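Coiled-coil and C2 domain-containing protein 1-like (Drosophila melanogaster, PDB 6EI6) regulates the ESCRT-III core component Shrub, probably preventing its inappropriate polymerisation, in endosomal protein sorting, and binds phosphatidylinositol monophosphates through its C2 domain. Local coordinates at residues 87-90 with 96-99; 43-48 with 264-269; 73-78 with 104-109. All blocks are in the same frame, centred on the assembly; numbering follows the deposited sequence.

Contact 1 (87-90 with 96-99); sequences RYSK and LPKF
Ser-89, near the C-terminal end of helix 66-91, meets the ring of Pro-97 in the chain segment that folds back beside it. Starting at CB, the serine lies 3.9 Å from CD of Pro-97, a plain carbon-to-carbon contact. One bond further, Ser-89 OG comes to 3.5 Å from the same Pro-97 CD, and to 4.1 Å from CD1 of Leu-96, so the hydroxyl meets two apolar groups of the returning chain. Its polar need is met within the helix: with chi1 at 80°, OG sits between the backbone N and the carbonyl carbon, from where it bonds back to the carbonyl oxygen of Val-86. A small side chain that can turn its polarity onto its own helix suits a buried place against proline and leucine. These touches close a tight reversal at the open end of the helical hairpin formed by 34-62 and 66-91, where the chain turns back to enter strand 99-102 of a two-stranded antiparallel sheet lying on that hairpin. Pro-97 suits the approach to the strand, since its ring holds phi at -65° in an extended backbone and brings no N-H to be satisfied; its ring also packs on Leu-268 of the partner strand. Leu-96 starts with its CB directed away from the helix, yet the branch ending in CD1 bends back to within 4.3 Å of CG of Lys-90. The leucine also rests on Ile-35 and Met-42, and so bridges the ends of both helices. Lys-90 offers the leucine its aliphatic stem, while its NZ runs on to a salt bridge with Glu-43 of helix 34-62, a carboxylate that Arg-87 grips through its other oxygen.

Contact 2 (43-48 with 264-269); sequences EEQLAK and KWLVLD
In the small antiparallel sheet that covers the helical hairpin, strand 265-268 turns Leu-266 down onto Gln-45 and Leu-46 of helix 34-62. The leucine serves both helix residues at once. Its CB lies 3.9 Å from CG of Gln-45, the methylene part of a polar side chain, and its CD1 is 4.1 Å from that same Gln-45 CG. The other branch goes to Leu-46, whose side chain runs at about a right angle to it, with 4.0 Å between Leu-46 CD2 and Leu-266 CD2. Leu-46 CD2 also reaches the strand's backbone, at 3.6 Å from the carbonyl oxygen of Leu-266. Leucines suit this place because both are buried and branched, and their methyls can pack together between helix and strand. Gln-45 places its methylene there because CG stands anti to the backbone N (chi1 176°), and a bend at chi2 (75°) then carries the amide past the leucine to the start of the strand. There NE2 of Gln-45 stays 3.9 Å from the carbonyl oxygen of Lys-264, too far for a bond; it is bound instead to OE1 of Gln-49. That oxygen also receives the backbone N-H of Leu-266, so one side-chain oxygen accepts from a helix side chain and from the strand's backbone. Within the sheet the strand pairs along one edge: Trp-265, Val-267 and Asp-269 bond through their backbones to strand 99-102 and Lys-98 just before it. The intervening N-H groups point the other way, and the hairpin meets them with side chains, Gln-49 for Leu-266 and Asp-82 of helix 66-91 for Leu-268.

Contact 3 (73-78 with 104-109); sequences ENLALT and RSFNIV
Leu-75 of helix 66-91 spreads its two methyl groups between Arg-104 and Phe-106, side chains of the run that leads from strand 99-102 to strand 119-128 of the C2 sandwich, and so joins the helical hairpin to that run. The well-covered half is apolar. CD2 of Leu-75 lies 3.6 Å from CZ of Phe-106 and approaches the ring obliquely, the two side chains coming from opposite directions. The phenylalanine is well surrounded there: Phe-72 meets it edge-to-face, the indole of Trp-265 lies against it, and Met-52 and Thr-56 of helix 34-62 add further cover. The other methyl faces a polar, partly exposed side, and a PEG molecule, probably from the crystallisation liquor, lies about 5 Å from the side chain of Arg-104. Leu-75 CD1 is 3.5 Å from NE of Arg-104, at the edge of the guanidinium and near its plane, and 3.8 Å from CD of Arg-104. The arginine gives the leucine its stem and one edge, while a bend at chi2 (-63°) leads its charged end on to a salt bridge with Glu-102. An alanine at Leu-75 would remove both methyls and would probably open a gap beside Phe-106, leave that ring freer to shift, and take the apolar neighbour from the arginine's NE. A branched aliphatic residue suits this junction because it can address an aromatic ring and an alkyl stem together. With no polar bond between the two segments, their contact probably rests mainly on dispersion and burial of carbon, while the arginine's charge is probably offset by Glu-102, in the strand just before the loop.

In the fold
From the N terminus, helix 34-62 supplies the first half of contact 2, which waits for its partner until strand 265-268 near the C terminus; it therefore closes by far the longest loop, one that includes the whole C2 sandwich. Helix 66-91 then gives rise to the other two. Contact 3 starts at 73-78 and closes at 104-109, and contact 1 joins 87-90 to 96-99, so contact 1 nests in contact 3 and contact 3 in contact 2, with no crossing. Contacts 1 and 2 touch where CB of Phe-99 packs on the carbonyl oxygen of Val-267, and contacts 2 and 3 where Trp-265 packs on Leu-75. Together they join the helical hairpin to the two-stranded sheet and the loop leading to strand 119-128 of the C2 sandwich.

Contact 1 (87-90 with 96-99)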
ATOM      1  N   ARG A  87       4.723  -8.018  27.194  1.00 44.20           N
ATOM      2  CA  ARG A  87       4.410  -9.436  27.050  1.00 45.77           C
ATOM      3  C   ARG A  87       5.081 -10.260  28.143  1.00 50.79           C
ATOM      4  O   ARG A  87       4.490 -11.209  28.676  1.00 49.91           O
ATOM      5  CB  ARG A  87       4.835  -9.926  25.667  1.00 46.29           C
ATOM      6  CG  ARG A  87       3.924  -9.485  24.551  1.00 42.55           C
ATOM      7  CD  ARG A  87       4.622  -9.569  23.217  1.00 47.90           C
ATOM      8  NE  ARG A  87       3.656  -9.336  22.138  1.00 62.35           N
ATOM      9  CZ  ARG A  87       3.964  -9.208  20.844  1.00 58.06           C
ATOM     10  NH1 ARG A  87       5.231  -9.291  20.425  1.00 50.39           N
ATOM     11  NH2 ARG A  87       2.990  -8.988  19.968  1.00 57.06           N
ATOM     12  N   TYR A  88       6.306  -9.880  28.518  1.00 51.47           N
ATOM     13  CA  TYR A  88       7.042 -10.617  29.540  1.00 55.01           C
ATOM     14  C   TYR A  88       6.394 -10.460  30.916  1.00 57.93           C
ATOM     15  O   TYR A  88       6.207 -11.448  31.639  1.00 62.78           O
ATOM     16  CB  TYR A  88       8.503 -10.155  29.553  1.00 53.15           C
ATOM     17  CG  TYR A  88       9.300 -10.672  30.729  1.00 60.91           C
ATOM     18  CD1 TYR A  88       9.820 -11.965  30.728  1.00 62.21           C
ATOM     19  CD2 TYR A  88       9.534  -9.867  31.845  1.00 60.10           C
ATOM     20  CE1 TYR A  88      10.548 -12.444  31.810  1.00 61.65           C
ATOM     21  CE2 TYR A  88      10.256 -10.339  32.923  1.00 59.83           C
ATOM     22  CZ  TYR A  88      10.757 -11.628  32.897  1.00 63.36           C
ATOM     23  OH  TYR A  88      11.475 -12.101  33.969  1.00 78.47           O
ATOM     24  N   SER A  89       6.051  -9.225  31.305  1.00 55.90           N
ATOM     25  CA  SER A  89       5.329  -9.024  32.558  1.00 54.79           C
ATOM     26  C   SER A  89       4.069  -9.870  32.614  1.00 54.16           C
ATOM     27  O   SER A  89       3.667 -10.312  33.695  1.00 57.76           O
ATOM     28  CB  SER A  89       4.958  -7.554  32.735  1.00 50.15           C
ATOM     29  OG  SER A  89       3.804  -7.242  31.979  1.00 46.12           O
ATOM     30  N   LYS A  90       3.428 -10.093  31.462  1.00 56.13           N
ATOM     31  CA  LYS A  90       2.224 -10.919  31.410  1.00 58.87           C
ATOM     32  C   LYS A  90       2.557 -12.402  31.431  1.00 63.91           C
ATOM     33  O   LYS A  90       1.784 -13.186  31.982  1.00 62.95           O
ATOM     34  CB  LYS A  90       1.394 -10.618  30.154  1.00 47.28           C
ATOM     35  CG  LYS A  90       0.716  -9.246  30.121  1.00 47.79           C
ATOM     36  CD  LYS A  90      -0.379  -9.194  29.054  1.00 39.34           C
ATOM     37  CE  LYS A  90      -0.332  -7.931  28.228  1.00 42.79           C
ATOM     38  NZ  LYS A  90      -1.288  -8.004  27.065  1.00 43.34           N
ATOM     39  N   LEU A  96       1.608  -4.874  35.349  1.00 47.76           N
ATOM     40  CA  LEU A  96       1.878  -4.170  34.107  1.00 45.04           C
ATOM     41  C   LEU A  96       2.973  -3.127  34.350  1.00 42.49           C
ATOM     42  O   LEU A  96       3.029  -2.532  35.437  1.00 41.00           O
ATOM     43  CB  LEU A  96       0.589  -3.493  33.619  1.00 40.38           C
ATOM     44  CG  LEU A  96      -0.378  -4.152  32.621  1.00 42.63           C
ATOM     45  CD1 LEU A  96       0.144  -5.451  32.072  1.00 37.32           C
ATOM     46  CD2 LEU A  96      -1.777  -4.340  33.255  1.00 36.79           C
ATOM     47  N   PRO A  97       3.870  -2.897  33.392  1.00 39.28           N
ATOM     48  CA  PRO A  97       4.827  -1.790  33.549  1.00 36.00           C
ATOM     49  C   PRO A  97       4.125  -0.438  33.556  1.00 33.82           C
ATOM     50  O   PRO A  97       3.133  -0.221  32.853  1.00 40.49           O
ATOM     51  CB  PRO A  97       5.755  -1.939  32.334  1.00 33.35           C
ATOM     52  CG  PRO A  97       5.641  -3.376  31.932  1.00 39.17           C
ATOM     53  CD  PRO A  97       4.205  -3.774  32.260  1.00 39.16           C
ATOM     54  N   LYS A  98       4.630   0.459  34.393  1.00 32.08           N
ATOM     55  CA  LYS A  98       4.260   1.864  34.324  1.00 32.38           C
ATOM     56  C   LYS A  98       4.590   2.449  32.955  1.00 33.51           C
ATOM     57  O   LYS A  98       5.573   2.080  32.312  1.00 38.44           O
ATOM     58  CB  LYS A  98       5.000   2.646  35.407  1.00 29.90           C
ATOM     59  CG  LYS A  98       4.633   2.209  36.823  1.00 39.99           C
ATOM     60  CD  LYS A  98       4.668   3.404  37.781  1.00 37.68           C
ATOM     61  CE  LYS A  98       4.158   4.663  37.087  1.00 39.75           C
ATOM     62  NZ  LYS A  98       4.364   5.849  37.964  1.00 43.00           N
ATOM     63  N   PHE A  99       3.785   3.401  32.516  1.00 33.19           N
ATOM     64  CA  PHE A  99       4.046   4.009  31.226  1.00 30.93           C
ATOM     65  C   PHE A  99       3.563   5.448  31.252  1.00 28.15           C
ATOM     66  O   PHE A  99       2.922   5.901  32.199  1.00 29.55           O
ATOM     67  CB  PHE A  99       3.355   3.224  30.101  1.00 29.92           C
ATOM     68  CG  PHE A  99       1.869   3.201  30.232  1.00 27.74           C
ATOM     69  CD1 PHE A  99       1.092   4.210  29.677  1.00 28.15           C
ATOM     70  CD2 PHE A  99       1.243   2.196  30.957  1.00 29.43           C
ATOM     71  CE1 PHE A  99      -0.285   4.197  29.824  1.00 34.72           C
ATOM     72  CE2 PHE A  99      -0.144   2.170  31.097  1.00 29.97           C
ATOM     73  CZ  PHE A  99      -0.911   3.166  30.535  1.00 31.18           C
TER

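Contact 2 (43-48 with 264-269)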
ATOM      1  N   GLU A  43      -0.666  -3.399  24.833  1.00 36.00           N
ATOM      2  CA  GLU A  43      -0.005  -4.202  23.817  1.00 36.58           C
ATOM      3  C   GLU A  43      -0.496  -3.838  22.412  1.00 34.29           C
ATOM      4  O   GLU A  43       0.309  -3.696  21.480  1.00 35.93           O
ATOM      5  CB  GLU A  43      -0.235  -5.671  24.138  1.00 36.25           C
ATOM      6  CG  GLU A  43       0.568  -6.587  23.284  1.00 49.17           C
ATOM      7  CD  GLU A  43       0.616  -7.981  23.838  1.00 56.37           C
ATOM      8  OE1 GLU A  43       0.392  -8.137  25.077  1.00 52.08           O
ATOM      9  OE2 GLU A  43       0.871  -8.901  23.021  1.00 60.03           O
ATOM     10  N   GLU A  44      -1.808  -3.661  22.244  1.00 33.09           N
ATOM     11  CA  GLU A  44      -2.349  -3.208  20.962  1.00 37.54           C
ATOM     12  C   GLU A  44      -1.733  -1.886  20.533  1.00 35.61           C
ATOM     13  O   GLU A  44      -1.348  -1.716  19.364  1.00 33.50           O
ATOM     14  CB  GLU A  44      -3.866  -3.056  21.059  1.00 36.23           C
ATOM     15  CG  GLU A  44      -4.570  -4.365  21.165  1.00 44.91           C
ATOM     16  CD  GLU A  44      -4.760  -4.994  19.791  1.00 63.17           C
ATOM     17  OE1 GLU A  44      -4.910  -4.227  18.787  1.00 64.62           O
ATOM     18  OE2 GLU A  44      -4.726  -6.248  19.706  1.00 64.56           O
ATOM     19  N   GLN A  45      -1.671  -0.923  21.466  1.00 28.92           N
ATOM     20  CA  GLN A  45      -1.136   0.384  21.133  1.00 29.00           C
ATOM     21  C   GLN A  45       0.302   0.273  20.654  1.00 31.75           C
ATOM     22  O   GLN A  45       0.680   0.903  19.656  1.00 29.50           O
ATOM     23  CB  GLN A  45      -1.227   1.318  22.333  1.00 30.32           C
ATOM     24  CG  GLN A  45      -0.589   2.688  22.069  1.00 28.77           C
ATOM     25  CD  GLN A  45      -1.467   3.558  21.184  1.00 30.14           C
ATOM     26  OE1 GLN A  45      -2.679   3.417  21.200  1.00 29.23           O
ATOM     27  NE2 GLN A  45      -0.857   4.459  20.410  1.00 29.87           N
ATOM     28  N   LEU A  46       1.114  -0.538  21.345  1.00 27.89           N
ATOM     29  CA  LEU A  46       2.514  -0.684  20.971  1.00 27.30           C
ATOM     30  C   LEU A  46       2.641  -1.409  19.636  1.00 32.17           C
ATOM     31  O   LEU A  46       3.457  -1.022  18.790  1.00 31.35           O
ATOM     32  CB  LEU A  46       3.279  -1.428  22.078  1.00 28.35           C
ATOM     33  CG  LEU A  46       3.488  -0.657  23.392  1.00 31.29           C
ATOM     34  CD1 LEU A  46       3.935  -1.589  24.547  1.00 32.95           C
ATOM     35  CD2 LEU A  46       4.483   0.493  23.207  1.00 26.93           C
ATOM     36  N   ALA A  47       1.820  -2.446  19.421  1.00 29.23           N
ATOM     37  CA  ALA A  47       1.801  -3.124  18.127  1.00 30.18           C
ATOM     38  C   ALA A  47       1.435  -2.165  16.996  1.00 29.59           C
ATOM     39  O   ALA A  47       2.049  -2.214  15.921  1.00 28.76           O
ATOM     40  CB  ALA A  47       0.842  -4.326  18.153  1.00 30.42           C
ATOM     41  N   LYS A  48       0.460  -1.265  17.218  1.00 27.37           N
ATOM     42  CA  LYS A  48       0.140  -0.268  16.189  1.00 29.17           C
ATOM     43  C   LYS A  48       1.307   0.673  15.957  1.00 30.27           C
ATOM     44  O   LYS A  48       1.575   1.076  14.818  1.00 34.08           O
ATOM     45  CB  LYS A  48      -1.084   0.559  16.565  1.00 29.39           C
ATOM     46  CG  LYS A  48      -2.420  -0.099  16.342  1.00 34.98           C
ATOM     47  CD  LYS A  48      -3.557   0.823  16.801  1.00 37.20           C
ATOM     48  CE  LYS A  48      -4.878   0.074  16.793  1.00 42.54           C
ATOM     49  NZ  LYS A  48      -4.775  -1.265  17.473  1.00 49.22           N
ATOM     50  N   LYS A 264       0.349  10.772  20.907  1.00 34.12           N
ATOM     51  CA  LYS A 264       0.342  10.084  22.182  1.00 34.10           C
ATOM     52  C   LYS A 264       1.105   8.769  22.040  1.00 33.41           C
ATOM     53  O   LYS A 264       0.562   7.674  22.117  1.00 33.36           O
ATOM     54  CB  LYS A 264      -1.078   9.868  22.678  1.00 37.37           C
ATOM     55  CG  LYS A 264      -2.008  10.990  22.317  1.00 40.64           C
ATOM     56  CD  LYS A 264      -3.266  10.978  23.183  1.00 50.49           C
ATOM     57  CE  LYS A 264      -4.445  10.348  22.431  1.00 50.18           C
ATOM     58  NZ  LYS A 264      -5.661  10.247  23.302  1.00 59.73           N
ATOM     59  N   TRP A 265       2.402   8.882  21.836  1.00 29.74           N
ATOM     60  CA  TRP A 265       3.246   7.713  21.727  1.00 28.99           C
ATOM     61  C   TRP A 265       3.361   7.067  23.101  1.00 30.70           C
ATOM     62  O   TRP A 265       3.955   7.646  24.019  1.00 28.71           O
ATOM     63  CB  TRP A 265       4.617   8.132  21.196  1.00 32.29           C
ATOM     64  CG  TRP A 265       5.406   7.057  20.558  1.00 32.00           C
ATOM     65  CD1 TRP A 265       6.500   6.424  21.079  1.00 35.26           C
ATOM     66  CD2 TRP A 265       5.217   6.519  19.244  1.00 28.55           C
ATOM     67  NE1 TRP A 265       6.999   5.520  20.175  1.00 37.03           N
ATOM     68  CE2 TRP A 265       6.231   5.565  19.037  1.00 34.39           C
ATOM     69  CE3 TRP A 265       4.297   6.765  18.218  1.00 34.20           C
ATOM     70  CZ2 TRP A 265       6.333   4.828  17.861  1.00 36.26           C
ATOM     71  CZ3 TRP A 265       4.391   6.043  17.056  1.00 35.96           C
ATOM     72  CH2 TRP A 265       5.406   5.078  16.883  1.00 39.68           C
ATOM     73  N   LEU A 266       2.829   5.857  23.249  1.00 30.54           N
ATOM     74  CA  LEU A 266       2.978   5.153  24.518  1.00 30.16           C
ATOM     75  C   LEU A 266       4.412   4.648  24.645  1.00 29.86           C
ATOM     76  O   LEU A 266       4.946   4.053  23.710  1.00 26.73           O
ATOM     77  CB  LEU A 266       1.984   4.008  24.611  1.00 25.81           C
ATOM     78  CG  LEU A 266       1.719   3.406  25.973  1.00 28.52           C
ATOM     79  CD1 LEU A 266       0.296   2.937  26.054  1.00 26.24           C
ATOM     80  CD2 LEU A 266       2.690   2.256  26.283  1.00 26.43           C
ATOM     81  N   VAL A 267       5.029   4.908  25.803  1.00 28.92           N
ATOM     82  CA  VAL A 267       6.419   4.558  26.105  1.00 29.87           C
ATOM     83  C   VAL A 267       6.461   4.032  27.536  1.00 31.50           C
ATOM     84  O   VAL A 267       5.893   4.655  28.437  1.00 36.35           O
ATOM     85  CB  VAL A 267       7.351   5.788  25.966  1.00 36.89           C
ATOM     86  CG1 VAL A 267       8.730   5.537  26.585  1.00 29.07           C
ATOM     87  CG2 VAL A 267       7.475   6.258  24.535  1.00 28.63           C
ATOM     88  N   LEU A 268       7.121   2.899  27.769  1.00 33.31           N
ATOM     89  CA  LEU A 268       7.222   2.447  29.156  1.00 39.12           C
ATOM     90  C   LEU A 268       8.193   3.327  29.945  1.00 40.40           C
ATOM     91  O   LEU A 268       9.165   3.865  29.397  1.00 42.10           O
ATOM     92  CB  LEU A 268       7.683   0.999  29.226  1.00 32.46           C
ATOM     93  CG  LEU A 268       6.857   0.031  28.380  1.00 34.24           C
ATOM     94  CD1 LEU A 268       7.418  -1.374  28.479  1.00 29.69           C
ATOM     95  CD2 LEU A 268       5.379   0.058  28.733  1.00 33.52           C
ATOM     96  N   ASP A 269       7.909   3.512  31.236  1.00 38.70           N
ATOM     97  CA  ASP A 269       8.988   3.884  32.151  1.00 43.69           C
ATOM     98  C   ASP A 269       9.908   2.669  32.292  1.00 47.36           C
ATOM     99  O   ASP A 269       9.448   1.525  32.213  1.00 56.28           O
ATOM    100  CB  ASP A 269       8.431   4.306  33.518  1.00 41.68           C
ATOM    101  CG  ASP A 269       7.274   5.307  33.424  1.00 44.04           C
ATOM    102  OD1 ASP A 269       6.948   5.803  32.316  1.00 44.00           O
ATOM    103  OD2 ASP A 269       6.693   5.625  34.485  1.00 43.34           O
TER

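Contact 3 (73-78 with 104-109)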
ATOM      1  N   GLU A  73      13.752   2.445  11.688  1.00 41.54           N
ATOM      2  CA  GLU A  73      14.089   1.116  12.182  1.00 42.17           C
ATOM      3  C   GLU A  73      14.485   1.183  13.651  1.00 43.06           C
ATOM      4  O   GLU A  73      14.061   0.339  14.455  1.00 44.16           O
ATOM      5  CB  GLU A  73      15.203   0.500  11.325  1.00 41.31           C
ATOM      6  CG  GLU A  73      15.869  -0.748  11.893  1.00 39.68           C
ATOM      7  CD  GLU A  73      14.966  -1.998  11.919  1.00 51.75           C
ATOM      8  OE1 GLU A  73      13.774  -1.931  11.509  1.00 49.48           O
ATOM      9  OE2 GLU A  73      15.468  -3.069  12.349  1.00 55.14           O
ATOM     10  N   ASN A  74      15.271   2.200  14.027  1.00 39.71           N
ATOM     11  CA  ASN A  74      15.669   2.354  15.425  1.00 41.14           C
ATOM     12  C   ASN A  74      14.462   2.654  16.310  1.00 41.06           C
ATOM     13  O   ASN A  74      14.391   2.194  17.456  1.00 42.98           O
ATOM     14  CB  ASN A  74      16.708   3.466  15.557  1.00 39.92           C
ATOM     15  CG  ASN A  74      18.073   3.060  15.040  1.00 42.18           C
ATOM     16  OD1 ASN A  74      18.536   1.958  15.290  1.00 46.01           O
ATOM     17  ND2 ASN A  74      18.729   3.965  14.330  1.00 48.20           N
ATOM     18  N   LEU A  75      13.515   3.450  15.809  1.00 36.00           N
ATOM     19  CA  LEU A  75      12.264   3.660  16.530  1.00 38.87           C
ATOM     20  C   LEU A  75      11.496   2.345  16.703  1.00 39.04           C
ATOM     21  O   LEU A  75      11.045   2.018  17.810  1.00 39.21           O
ATOM     22  CB  LEU A  75      11.441   4.699  15.781  1.00 39.07           C
ATOM     23  CG  LEU A  75      10.267   5.389  16.458  1.00 42.37           C
ATOM     24  CD1 LEU A  75      10.631   6.052  17.788  1.00 36.36           C
ATOM     25  CD2 LEU A  75       9.677   6.397  15.471  1.00 37.67           C
ATOM     26  N   ALA A  76      11.383   1.554  15.629  1.00 39.18           N
ATOM     27  CA  ALA A  76      10.796   0.219  15.728  1.00 36.60           C
ATOM     28  C   ALA A  76      11.469  -0.616  16.811  1.00 38.55           C
ATOM     29  O   ALA A  76      10.788  -1.278  17.604  1.00 40.00           O
ATOM     30  CB  ALA A  76      10.881  -0.494  14.380  1.00 34.99           C
ATOM     31  N   LEU A  77      12.804  -0.604  16.858  1.00 35.81           N
ATOM     32  CA  LEU A  77      13.516  -1.366  17.878  1.00 41.29           C
ATOM     33  C   LEU A  77      13.056  -0.986  19.287  1.00 41.79           C
ATOM     34  O   LEU A  77      12.784  -1.861  20.116  1.00 41.95           O
ATOM     35  CB  LEU A  77      15.035  -1.169  17.735  1.00 43.41           C
ATOM     36  CG  LEU A  77      15.748  -1.755  16.495  1.00 49.44           C
ATOM     37  CD1 LEU A  77      17.288  -1.788  16.716  1.00 45.31           C
ATOM     38  CD2 LEU A  77      15.210  -3.155  16.067  1.00 39.53           C
ATOM     39  N   THR A  78      12.940   0.317  19.576  1.00 32.76           N
ATOM     40  CA  THR A  78      12.545   0.701  20.926  1.00 39.39           C
ATOM     41  C   THR A  78      11.095   0.326  21.211  1.00 39.21           C
ATOM     42  O   THR A  78      10.773  -0.057  22.339  1.00 40.70           O
ATOM     43  CB  THR A  78      12.770   2.206  21.168  1.00 38.43           C
ATOM     44  OG1 THR A  78      11.885   2.976  20.338  1.00 47.28           O
ATOM     45  CG2 THR A  78      14.175   2.575  20.826  1.00 35.70           C
ATOM     46  N   ARG A 104       6.097  11.709  18.773  1.00 38.07           N
ATOM     47  CA  ARG A 104       7.073  11.308  17.778  1.00 42.36           C
ATOM     48  C   ARG A 104       6.734  12.014  16.481  1.00 45.20           C
ATOM     49  O   ARG A 104       5.567  12.036  16.082  1.00 42.82           O
ATOM     50  CB  ARG A 104       7.063   9.796  17.565  1.00 40.54           C
ATOM     51  CG  ARG A 104       7.621   9.028  18.715  1.00 34.84           C
ATOM     52  CD  ARG A 104       9.083   9.375  18.918  1.00 43.29           C
ATOM     53  NE  ARG A 104       9.610   8.604  20.033  1.00 42.08           N
ATOM     54  CZ  ARG A 104       9.497   8.962  21.308  1.00 38.56           C
ATOM     55  NH1 ARG A 104       8.903  10.104  21.630  1.00 39.50           N
ATOM     56  NH2 ARG A 104       9.998   8.181  22.257  1.00 36.22           N
ATOM     57  N   SER A 105       7.743  12.586  15.827  1.00 43.67           N
ATOM     58  CA  SER A 105       7.533  13.260  14.551  1.00 48.93           C
ATOM     59  C   SER A 105       7.638  12.211  13.452  1.00 50.55           C
ATOM     60  O   SER A 105       8.732  11.762  13.107  1.00 50.97           O
ATOM     61  CB  SER A 105       8.553  14.375  14.358  1.00 55.91           C
ATOM     62  OG  SER A 105       8.799  15.059  15.583  1.00 59.76           O
ATOM     63  N   PHE A 106       6.502  11.754  12.958  1.00 45.67           N
ATOM     64  CA  PHE A 106       6.450  11.184  11.623  1.00 47.63           C
ATOM     65  C   PHE A 106       6.036  12.322  10.720  1.00 57.08           C
ATOM     66  O   PHE A 106       5.362  13.265  11.157  1.00 67.66           O
ATOM     67  CB  PHE A 106       5.453  10.033  11.511  1.00 45.10           C
ATOM     68  CG  PHE A 106       5.826   8.809  12.316  1.00 43.95           C
ATOM     69  CD1 PHE A 106       6.089   8.901  13.677  1.00 39.82           C
ATOM     70  CD2 PHE A 106       5.903   7.564  11.711  1.00 40.22           C
ATOM     71  CE1 PHE A 106       6.431   7.772  14.418  1.00 38.64           C
ATOM     72  CE2 PHE A 106       6.249   6.423  12.450  1.00 36.42           C
ATOM     73  CZ  PHE A 106       6.511   6.534  13.802  1.00 36.06           C
ATOM     74  N   ASN A 107       6.465  12.278   9.476  1.00 53.29           N
ATOM     75  CA  ASN A 107       6.046  13.413   8.669  1.00 54.94           C
ATOM     76  C   ASN A 107       5.001  12.949   7.671  1.00 54.78           C
ATOM     77  O   ASN A 107       5.199  13.077   6.460  1.00 53.39           O
ATOM     78  CB  ASN A 107       7.239  14.060   7.980  1.00 54.12           C
ATOM     79  CG  ASN A 107       6.929  15.442   7.473  1.00 56.70           C
ATOM     80  OD1 ASN A 107       5.895  16.027   7.804  1.00 60.31           O
ATOM     81  ND2 ASN A 107       7.812  15.970   6.651  1.00 60.03           N
ATOM     82  N   ILE A 108       3.890  12.408   8.187  1.00 53.96           N
ATOM     83  CA  ILE A 108       2.998  11.591   7.361  1.00 59.06           C
ATOM     84  C   ILE A 108       2.415  12.413   6.221  1.00 59.25           C
ATOM     85  O   ILE A 108       2.244  11.912   5.100  1.00 58.74           O
ATOM     86  CB  ILE A 108       1.891  10.950   8.222  1.00 52.38           C
ATOM     87  CG1 ILE A 108       2.512  10.007   9.248  1.00 47.98           C
ATOM     88  CG2 ILE A 108       0.875  10.194   7.344  1.00 41.60           C
ATOM     89  CD1 ILE A 108       1.760   9.989  10.554  1.00 50.30           C
ATOM     90  N   VAL A 109       2.129  13.694   6.476  1.00 53.48           N
ATOM     91  CA  VAL A 109       1.499  14.548   5.474  1.00 55.82           C
ATOM     92  C   VAL A 109       2.413  14.855   4.285  1.00 55.31           C
ATOM     93  O   VAL A 109       1.926  15.345   3.259  1.00 58.45           O
ATOM     94  CB  VAL A 109       0.960  15.789   6.233  1.00 59.90           C
ATOM     95  CG1 VAL A 109       0.884  17.046   5.378  1.00 60.62           C
ATOM     96  CG2 VAL A 109      -0.426  15.484   6.816  1.00 55.73           C
TER